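Local coordinates for Thiosulfate:glutathione sulfurtransferase (Saccharomyces cerevisiae, PDB 3D1P), which transfers sulfur from thiosulfate to glutathione, forming S-sulfanylglutathione, a central intermediate of mitochondrial hydrogen sulfide metabolism, at residues 46-51 against 98-104. Sequence-based numbering, arbitrary orientation.
Sequences VREPSE and CASGKRG
A two-pronged salt bridge between E51 and R103 joins the first turn of helix 49-54 to that of helix 102-112, which follows the active-site loop of this rhodanese domain; the loop begins at C98, the cysteine that forms the persulfide intermediate during catalysis. The guanidinium of R103 meets the carboxylate end-on and nearly coplanar: NH1 reaches E51 OE1 at 2.8 Å and NH2 reaches OE2 at 3.0 Å, both bonds almost straight and both on syn lone pairs. A bend at chi3 (-72°) turns the long arginine chain toward the glutamate. E51 OE1 also accepts from the backbone N of E48 (2.9 Å), on the anti side and 33° out of the carboxylate plane; E51, three residues on from the N-cap E48, thus supplies one half of a capping box. A water links R103 NH1 to V46 O and E48 OE2. With an alanine at E51, the R103 guanidinium would probably lose its carboxylate mate and the N-H of E48 its acceptor. Closer to the cysteine, V46 CG2 packs against C98 CB (3.9 Å), and R47 CG lies 3.4 Å from C98 C, while the R47 guanidinium turns to D45. G104 N donates to C98 SG (3.3 Å); glycine suits this place because a CB would crowd C98 N. Neighbouring parallel strands 41-45 and 93-97 lead into the two segments, and R47 touches M126 and A99 touches N127, both of helix 125-131.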
loop_
_atom_site.group_PDB
_atom_site.type_symbol
_atom_site.label_atom_id
_atom_site.label_comp_id
_atom_site.label_asym_id
_atom_site.label_seq_id
_atom_site.Cartn_x
_atom_site.Cartn_y
_atom_site.Cartn_z
ATOM N N VAL A 46 -0.914 -3.451 3.371
ATOM C CA VAL A 46 -1.867 -4.558 3.451
ATOM C C VAL A 46 -1.564 -5.506 4.611
ATOM O O VAL A 46 -2.087 -6.617 4.655
ATOM C CB VAL A 46 -2.021 -5.297 2.103
ATOM C CG1 VAL A 46 -2.357 -4.305 1.011
ATOM C CG2 VAL A 46 -0.824 -6.120 1.723
ATOM N N ARG A 47 -0.781 -5.050 5.580
ATOM C CA ARG A 47 -0.669 -5.778 6.836
ATOM C C ARG A 47 -2.010 -5.775 7.586
ATOM O O ARG A 47 -2.943 -5.050 7.240
ATOM C CB ARG A 47 0.439 -5.167 7.695
ATOM C CG ARG A 47 1.821 -5.281 7.081
ATOM C CD ARG A 47 2.905 -4.619 7.909
ATOM N NE ARG A 47 2.598 -3.191 8.056
ATOM C CZ ARG A 47 2.951 -2.421 9.054
ATOM N NH1 ARG A 47 3.706 -2.859 10.029
ATOM N NH2 ARG A 47 2.510 -1.172 9.066
ATOM N N GLU A 48 -2.091 -6.608 8.618
ATOM C CA GLU A 48 -3.276 -6.617 9.459
ATOM C C GLU A 48 -3.318 -5.355 10.317
ATOM O O GLU A 48 -2.295 -4.712 10.546
ATOM C CB GLU A 48 -3.339 -7.863 10.329
ATOM C CG GLU A 48 -3.556 -9.135 9.504
ATOM C CD GLU A 48 -4.832 -9.059 8.677
ATOM O OE1 GLU A 48 -5.906 -8.868 9.299
ATOM O OE2 GLU A 48 -4.773 -9.095 7.435
ATOM N N PRO A 49 -4.485 -4.989 10.829
ATOM C CA PRO A 49 -4.590 -3.745 11.613
ATOM C C PRO A 49 -3.650 -3.697 12.816
ATOM O O PRO A 49 -3.122 -2.644 13.148
ATOM C CB PRO A 49 -6.073 -3.699 11.983
ATOM C CG PRO A 49 -6.761 -4.413 10.849
ATOM C CD PRO A 49 -5.831 -5.561 10.576
ATOM N N SER A 50 -3.435 -4.833 13.483
ATOM C CA SER A 50 -2.557 -4.891 14.622
ATOM C C SER A 50 -1.141 -4.567 14.216
ATOM O O SER A 50 -0.550 -3.630 14.832
ATOM C CB SER A 50 -2.736 -6.242 15.309
ATOM O OG SER A 50 -2.583 -7.306 14.410
ATOM N N GLU A 51 -0.685 -5.118 13.076
ATOM C CA GLU A 51 0.655 -4.778 12.532
ATOM C C GLU A 51 0.778 -3.292 12.184
ATOM O O GLU A 51 1.762 -2.588 12.475
ATOM C CB GLU A 51 0.970 -5.595 11.291
ATOM C CG GLU A 51 1.194 -7.077 11.487
ATOM C CD GLU A 51 1.247 -7.851 10.178
ATOM O OE1 GLU A 51 0.191 -8.082 9.570
ATOM O OE2 GLU A 51 2.367 -8.200 9.728
ATOM N N CYS A 98 3.598 -4.883 2.453
ATOM C CA CYS A 98 3.164 -5.477 3.720
ATOM C C CYS A 98 4.332 -5.372 4.720
ATOM O O CYS A 98 4.803 -4.274 4.983
ATOM C CB CYS A 98 2.563 -6.893 3.516
ATOM S SG CYS A 98 3.674 -8.073 2.738
ATOM N N ALA A 99 4.751 -6.524 5.284
ATOM C CA ALA A 99 5.911 -6.593 6.188
ATOM C C ALA A 99 7.126 -7.069 5.387
ATOM O O ALA A 99 8.087 -6.323 5.248
ATOM C CB ALA A 99 5.623 -7.491 7.371
ATOM N N SER A 100 7.066 -8.292 4.843
ATOM C CA SER A 100 8.170 -8.821 4.081
ATOM C C SER A 100 7.953 -8.836 2.568
ATOM O O SER A 100 8.885 -9.136 1.827
ATOM C CB SER A 100 8.579 -10.223 4.544
ATOM O OG SER A 100 7.552 -11.123 4.465
ATOM N N GLY A 101 6.748 -8.506 2.092
ATOM C CA GLY A 101 6.449 -8.323 0.693
ATOM C C GLY A 101 5.437 -9.262 0.073
ATOM O O GLY A 101 4.859 -8.920 -0.948
ATOM N N LYS A 102 5.228 -10.459 0.611
ATOM C CA LYS A 102 4.386 -11.439 -0.107
ATOM C C LYS A 102 2.954 -10.955 -0.245
ATOM O O LYS A 102 2.341 -11.037 -1.323
ATOM C CB LYS A 102 4.407 -12.791 0.558
ATOM C CG LYS A 102 3.580 -13.831 -0.203
ATOM C CD LYS A 102 3.759 -15.224 0.312
ATOM C CE LYS A 102 2.707 -16.193 -0.210
ATOM N NZ LYS A 102 3.075 -17.588 0.035
ATOM N N ARG A 103 2.360 -10.516 0.878
ATOM C CA ARG A 103 0.989 -10.068 0.832
ATOM C C ARG A 103 0.844 -8.825 -0.037
ATOM O O ARG A 103 -0.152 -8.676 -0.750
ATOM C CB ARG A 103 0.461 -9.803 2.234
ATOM C CG ARG A 103 0.399 -11.065 3.095
ATOM C CD ARG A 103 0.120 -10.721 4.533
ATOM N NE ARG A 103 1.260 -10.100 5.173
ATOM C CZ ARG A 103 1.278 -9.548 6.375
ATOM N NH1 ARG A 103 0.143 -9.325 7.022
ATOM N NH2 ARG A 103 2.422 -9.182 6.939
ATOM N N GLY A 104 1.808 -7.903 0.042
ATOM C CA GLY A 104 1.793 -6.751 -0.848
ATOM C C GLY A 104 1.730 -7.157 -2.324
ATOM O O GLY A 104 0.977 -6.590 -3.100
HETATM O O HOH W 1 -2.541 -9.033 5.993
#